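PDB 3GO2: putative L-alanine-DL-glutamate epimerase from Burkholderia xenovorans, which probably catalyses racemisation or epimerisation, as a magnesium-binding member of the mandelate racemase/muconate lactonizing enzyme family. Local coordinates for residues V32-F37 with P379-I384; E39-P44 with P179-P184; E64-F69 with S301-A306; A70-L75 with E86-I91. One frame throughout, in Å; residues are numbered along the deposited sequence.

Interaction 1: residues V32-F37 with P379-I384; sequences VGWSEF and PVEEAI
W34, near the middle of strand 32-37, faces P379 with the two CA atoms 7.6 Å apart. P379 lies two residues before helix 381-386, with V380 between them at the N-cap position, and I384 N bonds to V380 O at 2.9 Å, closing the first turn. No hydrogen bond joins the segments, and the indole carries the contact. With its CG beside the backbone N (chi1 -70°), W34 sends its rings out from the strand over the proline. P379 CD lies over the five-membered ring, 3.5 Å from the centroid and 17° off the normal, a CH-pi contact, while P379 CG reaches the six-membered ring at W34 CE3, 3.6 Å away. V32 CG1 sits against the opposite face, which clamps the indole between valine and proline. E381 comes to the rim: its CD is in the ring plane, its carboxylate stands 83° to the indole, and its OE2 is 3.9 Å from W34 CZ2. The charge of that carboxylate is met by K24, which salt-bridges OE1. The arrangement fits the capping domain of this family, in which the C-terminal part of the chain returns past the barrel to pack against the N-terminal three-stranded antiparallel sheet.

Interaction 2: residues E39-P44 with P179-P184; sequences EGFGSP and PGFAVP
F41 meets F181 with the outer end of its ring, in a contact of just 65 Å². From F41 CB, still 7.1 Å from F181 CZ, the side chain leaves with CG anti to the backbone N (chi1 -161°), and this turn aims the ring at the loop 179-184. F41 CD1 has closed to 4.9 Å from F181 CE2. Touch begins one atom farther out, where F41 CE1 lies 3.9 Å from F181 CE2 and much the same distance from F181 CZ. At the far end of the ring, F41 CZ is 4.0 Å from F181 CZ. The ring planes stand 82° apart and the centroids 5.7 Å; the rings meet obliquely through CE1 and CZ of F41 and CE2 and CZ of F181. F41 is the centre of an inverse gamma turn, whose closing bond from G42 N to G40 O is weak, and the positive phi of G42 (74°) helps turn the chain there.

Farther round, F41 meets F320 edge-to-face and touches W295 and the magnesium ligand E269, while P78 of the second subunit packs on it. The F41 side chain is about 6 Å from a bound magnesium ion, and F181 neighbours R178, which binds fumarate and 2-oxoglutarate in structures of this protein. Beside the active site, no directional bond fixes the rotation of either ring across this contact, which rests on dispersion between ring carbons.

Interaction 3: residues E64-F69 with S301-A306; sequences EHERFF and SMKIAA
E66 and K303 form a salt bridge between two helices whose backbones stay well apart, the CA atoms of these two residues being 12.0 Å from each other. K303 NZ donates to E66 OE2 at 2.6 Å, arriving on the syn lone pair, the side of the other oxygen. E66 OE1 stands 3.6 Å from the same nitrogen, so the ammonium favours one oxygen. K303 CE follows behind, 3.6 Å from E66 OE2.

The two side chains come from opposite directions and differ in shape. K303 is extended beyond CG and spends its whole length crossing the gap, whereas E66 bends at chi2 (77°), folding its carboxylate round to meet the ammonium. Q300, one turn before K303, completes the group: its OE1 accepts from K303 NZ and its NE2 donates to E66 OE1. Each carboxylate oxygen thus has a donor, and the amide probably helps fix the rotation of the carboxylate. With E66 buried, the nearby ammonium would be expected to favour its ionised form.

Beyond this shell lies a neighbouring copy. A335 of the third subunit packs on E66, and A306 of that subunit on K303, while E64, the N-cap of helix 65-76, salt-bridges K114 of the third subunit. In its own chain the bridge ties a helix of the N-terminal capping domain to helix 298-310, which comes between barrel strands 288-291 and 314-317 along the chain: a polar cross-link between the two domains of the enolase-superfamily fold, beside a subunit interface.

Interaction 4: residues A70-L75 with E86-I91; sequences AEAYCL and EGIGAI
I88 lays its CG1-CD1 branch against the methyl of A72, with I88 CD1 3.9 Å and I88 CG1 4.0 Å from A72 CB. This is the meeting of helices 65-76 and 82-103, consecutive helices of the helical half of the N-terminal capping domain that the mandelate racemase/muconate lactonizing enzyme family shares with enolase. A72 and I88 mark the closest approach of the two backbones, their CA atoms 7.0 Å apart, a spacing consistent with the small methyl of A72 at this point.

The torsions of I88 decide which branch does the touching. CG1 stands beside the backbone N (chi1 -69°) and CD1 carries on extended (chi2 174°), which drives the ethyl arm across to helix 65-76. CG2, anti to the backbone N, turns instead to F69 one turn back on that helix. L53 of helix 46-57 also packs on I88, so I88 of helix 82-103 packs between helices 65-76 and 46-57.

Y73 follows A72 but sends its ring elsewhere: the phenol leads away from I88 and toward the second subunit, where it packs on Y249 of that copy, a residue that binds magnesium in this entry. Its contribution to the helix pair is thus through its backbone. A72 O accepts a hydrogen bond from T76 OG1. I88 CD1 ends over the main chain of helix 65-76, 4.1 Å from A72 O and 4.3 Å from Y73 N.

In the fold
Interactions 1 and 4 are buried, interaction 3 is partly so, and interaction 2 lies at the surface. Interactions 3 and 4 share helix 65-76, their centres about 10 Å apart: F68 CE2 packs on I91 CG2 at 3.5 Å, so the apolar helix packing lies next to the polar cross-link. Helix 82-103 also connects to strand 32-37 through a probable hydrogen bond from S35 to A90 O, and to the loop of 39-44 through S43 and E86. Interaction 4 stays within the capping domain; interactions 2 and 3 reach the barrel domain, by aromatic carbons and by charge respectively, while interaction 1 binds the chain's C-terminal return with a CH-pi contact.

Interaction 1: residues V32-F37 with P379-I384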
loop_
_atom_site.group_PDB
_atom_site.type_symbol
_atom_site.label_atom_id
_atom_site.label_comp_id
_atom_site.label_asym_id
_atom_site.label_seq_id
_atom_site.Cartn_x
_atom_site.Cartn_y
_atom_site.Cartn_z
ATOM N N VAL A 32 27.401 -4.404 -44.573
ATOM C CA VAL A 32 28.070 -4.298 -43.288
ATOM C C VAL A 32 27.257 -3.403 -42.364
ATOM O O VAL A 32 26.989 -2.250 -42.700
ATOM C CB VAL A 32 29.485 -3.743 -43.414
ATOM C CG1 VAL A 32 30.128 -3.557 -42.055
ATOM C CG2 VAL A 32 30.332 -4.666 -44.318
ATOM N N GLY A 33 26.849 -3.966 -41.228
ATOM C CA GLY A 33 26.192 -3.217 -40.163
ATOM C C GLY A 33 27.201 -2.939 -39.051
ATOM O O GLY A 33 28.014 -3.804 -38.695
ATOM N N TRP A 34 27.117 -1.726 -38.502
ATOM C CA TRP A 34 28.013 -1.255 -37.463
ATOM C C TRP A 34 27.266 -0.770 -36.238
ATOM O O TRP A 34 26.160 -0.204 -36.338
ATOM C CB TRP A 34 28.785 -0.035 -37.962
ATOM C CG TRP A 34 29.821 -0.277 -39.023
ATOM C CD1 TRP A 34 29.685 -0.067 -40.375
ATOM C CD2 TRP A 34 31.162 -0.707 -38.818
ATOM N NE1 TRP A 34 30.862 -0.349 -41.015
ATOM C CE2 TRP A 34 31.782 -0.751 -40.079
ATOM C CE3 TRP A 34 31.896 -1.079 -37.691
ATOM C CZ2 TRP A 34 33.101 -1.137 -40.236
ATOM C CZ3 TRP A 34 33.212 -1.463 -37.854
ATOM C CH2 TRP A 34 33.796 -1.481 -39.119
ATOM N N SER A 35 27.876 -0.998 -35.084
ATOM C CA SER A 35 27.502 -0.256 -33.875
ATOM C C SER A 35 28.745 0.197 -33.147
ATOM O O SER A 35 29.867 -0.212 -33.469
ATOM C CB SER A 35 26.645 -1.138 -32.950
ATOM O OG SER A 35 27.426 -2.188 -32.397
ATOM N N GLU A 36 28.545 1.056 -32.163
ATOM C CA GLU A 36 29.622 1.503 -31.287
ATOM C C GLU A 36 29.204 1.112 -29.878
ATOM O O GLU A 36 28.027 1.140 -29.574
ATOM C CB GLU A 36 29.898 2.994 -31.438
ATOM C CG GLU A 36 31.015 3.503 -30.519
ATOM C CD GLU A 36 31.310 4.985 -30.687
ATOM O OE1 GLU A 36 30.846 5.575 -31.665
ATOM O OE2 GLU A 36 32.026 5.551 -29.816
ATOM N N PHE A 37 30.148 0.647 -29.072
ATOM C CA PHE A 37 29.909 0.337 -27.652
ATOM C C PHE A 37 31.089 0.830 -26.801
ATOM O O PHE A 37 32.065 1.349 -27.318
ATOM C CB PHE A 37 29.613 -1.158 -27.447
ATOM C CG PHE A 37 30.770 -2.089 -27.707
ATOM C CD1 PHE A 37 31.572 -2.564 -26.659
ATOM C CD2 PHE A 37 31.052 -2.508 -28.982
ATOM C CE1 PHE A 37 32.607 -3.470 -26.900
ATOM C CE2 PHE A 37 32.106 -3.382 -29.231
ATOM C CZ PHE A 37 32.895 -3.846 -28.190
ATOM N N PRO A 379 32.180 3.709 -39.206
ATOM C CA PRO A 379 33.595 3.722 -38.851
ATOM C C PRO A 379 34.440 3.382 -40.067
ATOM O O PRO A 379 33.996 2.647 -40.949
ATOM C CB PRO A 379 33.712 2.630 -37.770
ATOM C CG PRO A 379 32.308 2.458 -37.277
ATOM C CD PRO A 379 31.430 2.695 -38.443
ATOM N N VAL A 380 35.642 3.937 -40.101
ATOM C CA VAL A 380 36.586 3.734 -41.207
ATOM C C VAL A 380 37.724 2.833 -40.733
ATOM O O VAL A 380 38.502 3.211 -39.863
ATOM C CB VAL A 380 37.118 5.071 -41.721
ATOM C CG1 VAL A 380 38.144 4.857 -42.887
ATOM C CG2 VAL A 380 35.924 5.973 -42.178
ATOM N N GLU A 381 37.801 1.623 -41.288
ATOM C CA GLU A 381 38.744 0.634 -40.784
ATOM C C GLU A 381 40.205 1.055 -40.819
ATOM O O GLU A 381 40.928 0.802 -39.860
ATOM C CB GLU A 381 38.513 -0.721 -41.456
ATOM C CG GLU A 381 37.236 -1.290 -40.908
ATOM C CD GLU A 381 36.582 -2.280 -41.788
ATOM O OE1 GLU A 381 36.711 -3.469 -41.426
ATOM O OE2 GLU A 381 35.904 -1.868 -42.784
ATOM N N GLU A 382 40.657 1.647 -41.919
ATOM C CA GLU A 382 42.044 2.111 -41.975
ATOM C C GLU A 382 42.333 3.150 -40.880
ATOM O O GLU A 382 43.422 3.159 -40.271
ATOM C CB GLU A 382 42.368 2.676 -43.361
ATOM C CG GLU A 382 43.834 3.071 -43.514
ATOM C CD GLU A 382 44.205 3.508 -44.906
ATOM O OE1 GLU A 382 43.312 3.642 -45.775
ATOM O OE2 GLU A 382 45.437 3.674 -45.127
ATOM N N ALA A 383 41.362 4.027 -40.628
ATOM C CA ALA A 383 41.545 5.099 -39.638
ATOM C C ALA A 383 41.563 4.526 -38.219
ATOM O O ALA A 383 42.347 4.960 -37.377
ATOM C CB ALA A 383 40.481 6.158 -39.781
ATOM N N ILE A 384 40.731 3.521 -37.958
ATOM C CA ILE A 384 40.756 2.806 -36.679
ATOM C C ILE A 384 42.156 2.270 -36.429
ATOM O O ILE A 384 42.694 2.364 -35.336
ATOM C CB ILE A 384 39.718 1.672 -36.664
ATOM C CG1 ILE A 384 38.324 2.288 -36.510
ATOM C CG2 ILE A 384 40.010 0.654 -35.555
ATOM C CD1 ILE A 384 37.195 1.322 -36.727
#

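Interaction 2: residues E39-P44 with P179-P184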
loop_
_atom_site.group_PDB
_atom_site.type_symbol
_atom_site.label_atom_id
_atom_site.label_comp_id
_atom_site.label_asym_id
_atom_site.label_seq_id
_atom_site.Cartn_x
_atom_site.Cartn_y
_atom_site.Cartn_z
ATOM N N GLU A 39 33.495 0.278 -22.999
ATOM C CA GLU A 39 33.900 -0.462 -21.797
ATOM C C GLU A 39 34.398 0.462 -20.685
ATOM O O GLU A 39 34.479 0.048 -19.518
ATOM C CB GLU A 39 34.994 -1.459 -22.115
ATOM C CG GLU A 39 34.520 -2.612 -22.976
ATOM C CD GLU A 39 35.543 -3.681 -23.176
ATOM O OE1 GLU A 39 36.678 -3.519 -22.700
ATOM O OE2 GLU A 39 35.205 -4.691 -23.821
ATOM N N GLY A 40 34.731 1.696 -21.041
ATOM C CA GLY A 40 35.246 2.679 -20.069
ATOM C C GLY A 40 34.344 3.107 -18.927
ATOM O O GLY A 40 34.839 3.359 -17.821
ATOM N N PHE A 41 33.041 3.195 -19.176
ATOM C CA PHE A 41 32.078 3.636 -18.161
ATOM C C PHE A 41 31.668 2.457 -17.289
ATOM O O PHE A 41 30.503 2.063 -17.243
ATOM C CB PHE A 41 30.871 4.297 -18.811
ATOM C CG PHE A 41 30.058 5.173 -17.871
ATOM C CD1 PHE A 41 30.661 6.206 -17.169
ATOM C CD2 PHE A 41 28.683 5.003 -17.750
ATOM C CE1 PHE A 41 29.928 7.016 -16.316
ATOM C CE2 PHE A 41 27.938 5.823 -16.906
ATOM C CZ PHE A 41 28.578 6.834 -16.186
ATOM N N GLY A 42 32.653 1.904 -16.605
ATOM C CA GLY A 42 32.426 0.882 -15.590
ATOM C C GLY A 42 32.077 -0.480 -16.144
ATOM O O GLY A 42 31.511 -1.306 -15.418
ATOM N N SER A 43 32.475 -0.748 -17.393
ATOM C CA SER A 43 31.953 -1.905 -18.118
ATOM C C SER A 43 33.036 -2.800 -18.736
ATOM O O SER A 43 32.998 -3.093 -19.929
ATOM C CB SER A 43 30.979 -1.422 -19.208
ATOM O OG SER A 43 29.914 -0.662 -18.679
ATOM N N PRO A 44 33.990 -3.297 -17.924
ATOM C CA PRO A 44 34.916 -4.281 -18.460
ATOM C C PRO A 44 34.201 -5.564 -18.900
ATOM O O PRO A 44 33.262 -5.992 -18.238
ATOM C CB PRO A 44 35.824 -4.598 -17.261
ATOM C CG PRO A 44 34.980 -4.291 -16.050
ATOM C CD PRO A 44 34.109 -3.142 -16.458
ATOM N N PRO A 179 33.449 10.849 -5.998
ATOM C CA PRO A 179 33.640 9.751 -5.041
ATOM C C PRO A 179 32.819 8.488 -5.369
ATOM O O PRO A 179 33.212 7.374 -5.013
ATOM C CB PRO A 179 33.187 10.365 -3.710
ATOM C CG PRO A 179 32.194 11.369 -4.086
ATOM C CD PRO A 179 32.746 11.977 -5.387
ATOM N N GLY A 180 31.675 8.636 -6.013
ATOM C CA GLY A 180 30.903 7.455 -6.393
ATOM C C GLY A 180 31.645 6.523 -7.332
ATOM O O GLY A 180 31.330 5.328 -7.400
ATOM N N PHE A 181 32.624 7.079 -8.055
ATOM C CA PHE A 181 33.512 6.298 -8.919
ATOM C C PHE A 181 34.951 6.240 -8.384
ATOM O O PHE A 181 35.899 5.939 -9.153
ATOM C CB PHE A 181 33.501 6.854 -10.350
ATOM C CG PHE A 181 32.146 6.914 -11.006
ATOM C CD1 PHE A 181 31.174 5.941 -10.800
ATOM C CD2 PHE A 181 31.867 7.910 -11.935
ATOM C CE1 PHE A 181 29.949 6.000 -11.439
ATOM C CE2 PHE A 181 30.643 7.958 -12.578
ATOM C CZ PHE A 181 29.695 7.004 -12.338
ATOM N N ALA A 182 35.080 6.470 -7.063
ATOM C CA ALA A 182 36.325 6.346 -6.289
ATOM C C ALA A 182 37.401 7.339 -6.706
ATOM O O ALA A 182 38.600 7.052 -6.583
ATOM C CB ALA A 182 36.849 4.908 -6.322
ATOM N N VAL A 183 36.974 8.508 -7.180
ATOM C CA VAL A 183 37.881 9.629 -7.386
ATOM C C VAL A 183 37.300 10.856 -6.684
ATOM O O VAL A 183 36.513 11.593 -7.267
ATOM C CB VAL A 183 38.142 9.903 -8.872
ATOM C CG1 VAL A 183 39.150 11.039 -9.001
ATOM C CG2 VAL A 183 38.667 8.648 -9.564
ATOM N N PRO A 184 37.661 11.063 -5.415
ATOM C CA PRO A 184 38.599 10.267 -4.582
ATOM C C PRO A 184 37.921 9.056 -3.935
ATOM O O PRO A 184 36.700 8.952 -3.969
ATOM C CB PRO A 184 38.967 11.257 -3.501
ATOM C CG PRO A 184 37.720 11.983 -3.263
ATOM C CD PRO A 184 37.054 12.136 -4.615
#

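Interaction 3: residues E64-F69 with S301-A306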
loop_
_atom_site.group_PDB
_atom_site.type_symbol
_atom_site.label_atom_id
_atom_site.label_comp_id
_atom_site.label_asym_id
_atom_site.label_seq_id
_atom_site.Cartn_x
_atom_site.Cartn_y
_atom_site.Cartn_z
ATOM N N GLU A 64 16.255 -11.015 -38.568
ATOM C CA GLU A 64 15.540 -11.513 -37.395
ATOM C C GLU A 64 16.211 -11.038 -36.098
ATOM O O GLU A 64 16.730 -11.824 -35.294
ATOM C CB GLU A 64 15.433 -13.047 -37.468
ATOM C CG GLU A 64 14.524 -13.491 -38.616
ATOM C CD GLU A 64 14.415 -14.977 -38.855
ATOM O OE1 GLU A 64 14.912 -15.770 -38.052
ATOM O OE2 GLU A 64 13.821 -15.329 -39.900
ATOM N N HIS A 65 16.197 -9.735 -35.882
ATOM C CA HIS A 65 16.914 -9.201 -34.726
ATOM C C HIS A 65 16.227 -9.521 -33.410
ATOM O O HIS A 65 16.912 -9.820 -32.419
ATOM C CB HIS A 65 17.279 -7.711 -34.874
ATOM C CG HIS A 65 16.117 -6.778 -35.106
ATOM N ND1 HIS A 65 15.389 -6.231 -34.076
ATOM C CD2 HIS A 65 15.586 -6.281 -36.251
ATOM C CE1 HIS A 65 14.468 -5.422 -34.576
ATOM N NE2 HIS A 65 14.567 -5.423 -35.896
ATOM N N GLU A 66 14.900 -9.513 -33.368
ATOM C CA GLU A 66 14.241 -9.847 -32.108
ATOM C C GLU A 66 14.374 -11.342 -31.786
ATOM O O GLU A 66 14.404 -11.728 -30.612
ATOM C CB GLU A 66 12.798 -9.380 -32.130
ATOM C CG GLU A 66 12.135 -9.507 -30.839
ATOM C CD GLU A 66 12.482 -8.441 -29.803
ATOM O OE1 GLU A 66 13.505 -7.691 -29.824
ATOM O OE2 GLU A 66 11.680 -8.418 -28.863
ATOM N N ARG A 67 14.501 -12.180 -32.812
ATOM C CA ARG A 67 14.847 -13.591 -32.572
ATOM C C ARG A 67 16.208 -13.697 -31.877
ATOM O O ARG A 67 16.371 -14.439 -30.884
ATOM C CB ARG A 67 14.884 -14.384 -33.883
ATOM C CG ARG A 67 15.119 -15.885 -33.708
ATOM C CD ARG A 67 15.894 -16.453 -34.909
ATOM N NE ARG A 67 17.239 -15.885 -34.995
ATOM C CZ ARG A 67 18.256 -16.178 -34.190
ATOM N NH1 ARG A 67 18.142 -17.100 -33.228
ATOM N NH2 ARG A 67 19.415 -15.563 -34.348
ATOM N N PHE A 68 17.208 -13.002 -32.411
ATOM C CA PHE A 68 18.545 -12.994 -31.779
ATOM C C PHE A 68 18.435 -12.510 -30.319
ATOM O O PHE A 68 19.025 -13.093 -29.411
ATOM C CB PHE A 68 19.564 -12.138 -32.537
ATOM C CG PHE A 68 20.758 -11.748 -31.686
ATOM C CD1 PHE A 68 21.744 -12.660 -31.408
ATOM C CD2 PHE A 68 20.805 -10.512 -31.074
ATOM C CE1 PHE A 68 22.816 -12.337 -30.581
ATOM C CE2 PHE A 68 21.880 -10.165 -30.231
ATOM C CZ PHE A 68 22.879 -11.095 -29.989
ATOM N N PHE A 69 17.711 -11.423 -30.110
ATOM C CA PHE A 69 17.592 -10.887 -28.766
ATOM C C PHE A 69 16.975 -11.925 -27.830
ATOM O O PHE A 69 17.464 -12.157 -26.713
ATOM C CB PHE A 69 16.772 -9.592 -28.742
ATOM C CG PHE A 69 16.643 -9.036 -27.360
ATOM C CD1 PHE A 69 17.655 -8.264 -26.810
ATOM C CD2 PHE A 69 15.541 -9.329 -26.598
ATOM C CE1 PHE A 69 17.540 -7.799 -25.506
ATOM C CE2 PHE A 69 15.450 -8.900 -25.291
ATOM C CZ PHE A 69 16.443 -8.119 -24.757
ATOM N N SER A 301 15.222 -0.119 -26.547
ATOM C CA SER A 301 15.013 1.234 -26.051
ATOM C C SER A 301 13.675 1.796 -26.498
ATOM O O SER A 301 13.091 2.602 -25.774
ATOM C CB SER A 301 16.155 2.157 -26.487
ATOM O OG SER A 301 17.362 1.648 -25.978
ATOM N N MET A 302 13.184 1.395 -27.679
ATOM C CA MET A 302 11.842 1.814 -28.104
ATOM C C MET A 302 10.762 1.278 -27.136
ATOM O O MET A 302 9.785 1.977 -26.800
ATOM C CB MET A 302 11.550 1.375 -29.560
ATOM C CG MET A 302 12.452 2.002 -30.613
ATOM S SD MET A 302 12.623 3.815 -30.653
ATOM C CE MET A 302 10.915 4.191 -31.159
ATOM N N LYS A 303 10.954 0.044 -26.655
ATOM C CA LYS A 303 10.066 -0.552 -25.679
ATOM C C LYS A 303 10.028 0.281 -24.372
ATOM O O LYS A 303 8.949 0.604 -23.836
ATOM C CB LYS A 303 10.495 -1.998 -25.376
ATOM C CG LYS A 303 10.472 -2.958 -26.567
ATOM C CD LYS A 303 10.995 -4.334 -26.163
ATOM C CE LYS A 303 11.079 -5.256 -27.359
ATOM N NZ LYS A 303 11.695 -6.596 -26.961
ATOM N N ILE A 304 11.215 0.633 -23.879
ATOM C CA ILE A 304 11.364 1.452 -22.690
ATOM C C ILE A 304 10.716 2.833 -22.907
ATOM O O ILE A 304 10.001 3.346 -22.039
ATOM C CB ILE A 304 12.831 1.617 -22.311
ATOM C CG1 ILE A 304 13.476 0.271 -22.013
ATOM C CG2 ILE A 304 12.982 2.572 -21.134
ATOM C CD1 ILE A 304 15.027 0.370 -22.015
ATOM N N ALA A 305 10.942 3.429 -24.071
ATOM C CA ALA A 305 10.310 4.709 -24.369
ATOM C C ALA A 305 8.777 4.646 -24.331
ATOM O O ALA A 305 8.116 5.547 -23.800
ATOM C CB ALA A 305 10.785 5.233 -25.725
ATOM N N ALA A 306 8.198 3.599 -24.916
ATOM C CA ALA A 306 6.752 3.396 -24.876
ATOM C C ALA A 306 6.226 3.248 -23.462
ATOM O O ALA A 306 5.129 3.741 -23.143
ATOM C CB ALA A 306 6.344 2.163 -25.718
#

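Interaction 4: residues A70-L75 with E86-I91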
loop_
_atom_site.group_PDB
_atom_site.type_symbol
_atom_site.label_atom_id
_atom_site.label_comp_id
_atom_site.label_asym_id
_atom_site.label_seq_id
_atom_site.Cartn_x
_atom_site.Cartn_y
_atom_site.Cartn_z
ATOM N N ALA A 70 15.882 -12.556 -28.277
ATOM C CA ALA A 70 15.168 -13.511 -27.460
ATOM C C ALA A 70 16.067 -14.687 -27.128
ATOM O O ALA A 70 16.138 -15.101 -25.986
ATOM C CB ALA A 70 13.870 -14.005 -28.164
ATOM N N GLU A 71 16.838 -15.154 -28.105
ATOM C CA GLU A 71 17.730 -16.299 -27.869
ATOM C C GLU A 71 18.868 -15.920 -26.929
ATOM O O GLU A 71 19.234 -16.676 -26.016
ATOM C CB GLU A 71 18.293 -16.795 -29.193
ATOM C CG GLU A 71 19.190 -18.031 -29.024
ATOM C CD GLU A 71 19.744 -18.557 -30.345
ATOM O OE1 GLU A 71 20.022 -17.771 -31.250
ATOM O OE2 GLU A 71 19.930 -19.773 -30.451
ATOM N N ALA A 72 19.445 -14.749 -27.162
ATOM C CA ALA A 72 20.536 -14.255 -26.339
ATOM C C ALA A 72 20.119 -14.068 -24.883
ATOM O O ALA A 72 20.880 -14.386 -23.996
ATOM C CB ALA A 72 21.120 -12.952 -26.909
ATOM N N TYR A 73 18.920 -13.550 -24.671
ATOM C CA TYR A 73 18.395 -13.362 -23.329
ATOM C C TYR A 73 18.270 -14.718 -22.644
ATOM O O TYR A 73 18.665 -14.861 -21.479
ATOM C CB TYR A 73 17.045 -12.669 -23.418
ATOM C CG TYR A 73 16.452 -12.395 -22.047
ATOM C CD1 TYR A 73 17.125 -11.618 -21.119
ATOM C CD2 TYR A 73 15.226 -12.918 -21.690
ATOM C CE1 TYR A 73 16.572 -11.357 -19.848
ATOM C CE2 TYR A 73 14.684 -12.681 -20.418
ATOM C CZ TYR A 73 15.356 -11.899 -19.520
ATOM O OH TYR A 73 14.790 -11.656 -18.296
ATOM N N CYS A 74 17.771 -15.720 -23.377
ATOM C CA CYS A 74 17.679 -17.079 -22.851
ATOM C C CYS A 74 19.058 -17.600 -22.438
ATOM O O CYS A 74 19.224 -18.124 -21.331
ATOM C CB CYS A 74 17.061 -18.034 -23.868
ATOM S SG CYS A 74 15.298 -17.827 -24.176
ATOM N N LEU A 75 20.042 -17.444 -23.329
ATOM C CA LEU A 75 21.358 -18.027 -23.126
ATOM C C LEU A 75 22.113 -17.398 -21.973
ATOM O O LEU A 75 22.983 -18.046 -21.387
ATOM C CB LEU A 75 22.204 -17.894 -24.392
ATOM C CG LEU A 75 21.700 -18.656 -25.606
ATOM C CD1 LEU A 75 22.597 -18.323 -26.832
ATOM C CD2 LEU A 75 21.619 -20.168 -25.318
ATOM N N GLU A 86 24.886 -5.175 -22.241
ATOM C CA GLU A 86 25.586 -4.244 -23.139
ATOM C C GLU A 86 26.083 -4.965 -24.390
ATOM O O GLU A 86 26.016 -4.427 -25.494
ATOM C CB GLU A 86 26.775 -3.571 -22.469
ATOM C CG GLU A 86 26.417 -2.605 -21.378
ATOM C CD GLU A 86 27.613 -1.942 -20.795
ATOM O OE1 GLU A 86 28.462 -1.419 -21.567
ATOM O OE2 GLU A 86 27.749 -1.933 -19.529
ATOM N N GLY A 87 26.547 -6.202 -24.252
ATOM C CA GLY A 87 27.003 -6.931 -25.431
ATOM C C GLY A 87 25.853 -7.224 -26.368
ATOM O O GLY A 87 25.971 -7.092 -27.593
ATOM N N ILE A 88 24.722 -7.628 -25.788
ATOM C CA ILE A 88 23.526 -7.920 -26.559
ATOM C C ILE A 88 23.047 -6.650 -27.305
ATOM O O ILE A 88 22.707 -6.705 -28.491
ATOM C CB ILE A 88 22.426 -8.473 -25.629
ATOM C CG1 ILE A 88 22.838 -9.862 -25.135
ATOM C CG2 ILE A 88 21.081 -8.521 -26.360
ATOM C CD1 ILE A 88 21.884 -10.438 -24.079
ATOM N N GLY A 89 23.067 -5.515 -26.602
ATOM C CA GLY A 89 22.650 -4.224 -27.184
ATOM C C GLY A 89 23.512 -3.803 -28.345
ATOM O O GLY A 89 23.033 -3.284 -29.355
ATOM N N ALA A 90 24.816 -4.007 -28.202
ATOM C CA ALA A 90 25.760 -3.657 -29.270
ATOM C C ALA A 90 25.516 -4.490 -30.530
ATOM O O ALA A 90 25.574 -3.988 -31.692
ATOM C CB ALA A 90 27.190 -3.848 -28.775
ATOM N N ILE A 91 25.251 -5.778 -30.328
ATOM C CA ILE A 91 24.939 -6.638 -31.467
ATOM C C ILE A 91 23.610 -6.226 -32.102
ATOM O O ILE A 91 23.503 -6.168 -33.314
ATOM C CB ILE A 91 24.961 -8.110 -31.095
ATOM C CG1 ILE A 91 26.383 -8.506 -30.685
ATOM C CG2 ILE A 91 24.423 -8.976 -32.259
ATOM C CD1 ILE A 91 26.489 -9.978 -30.150
#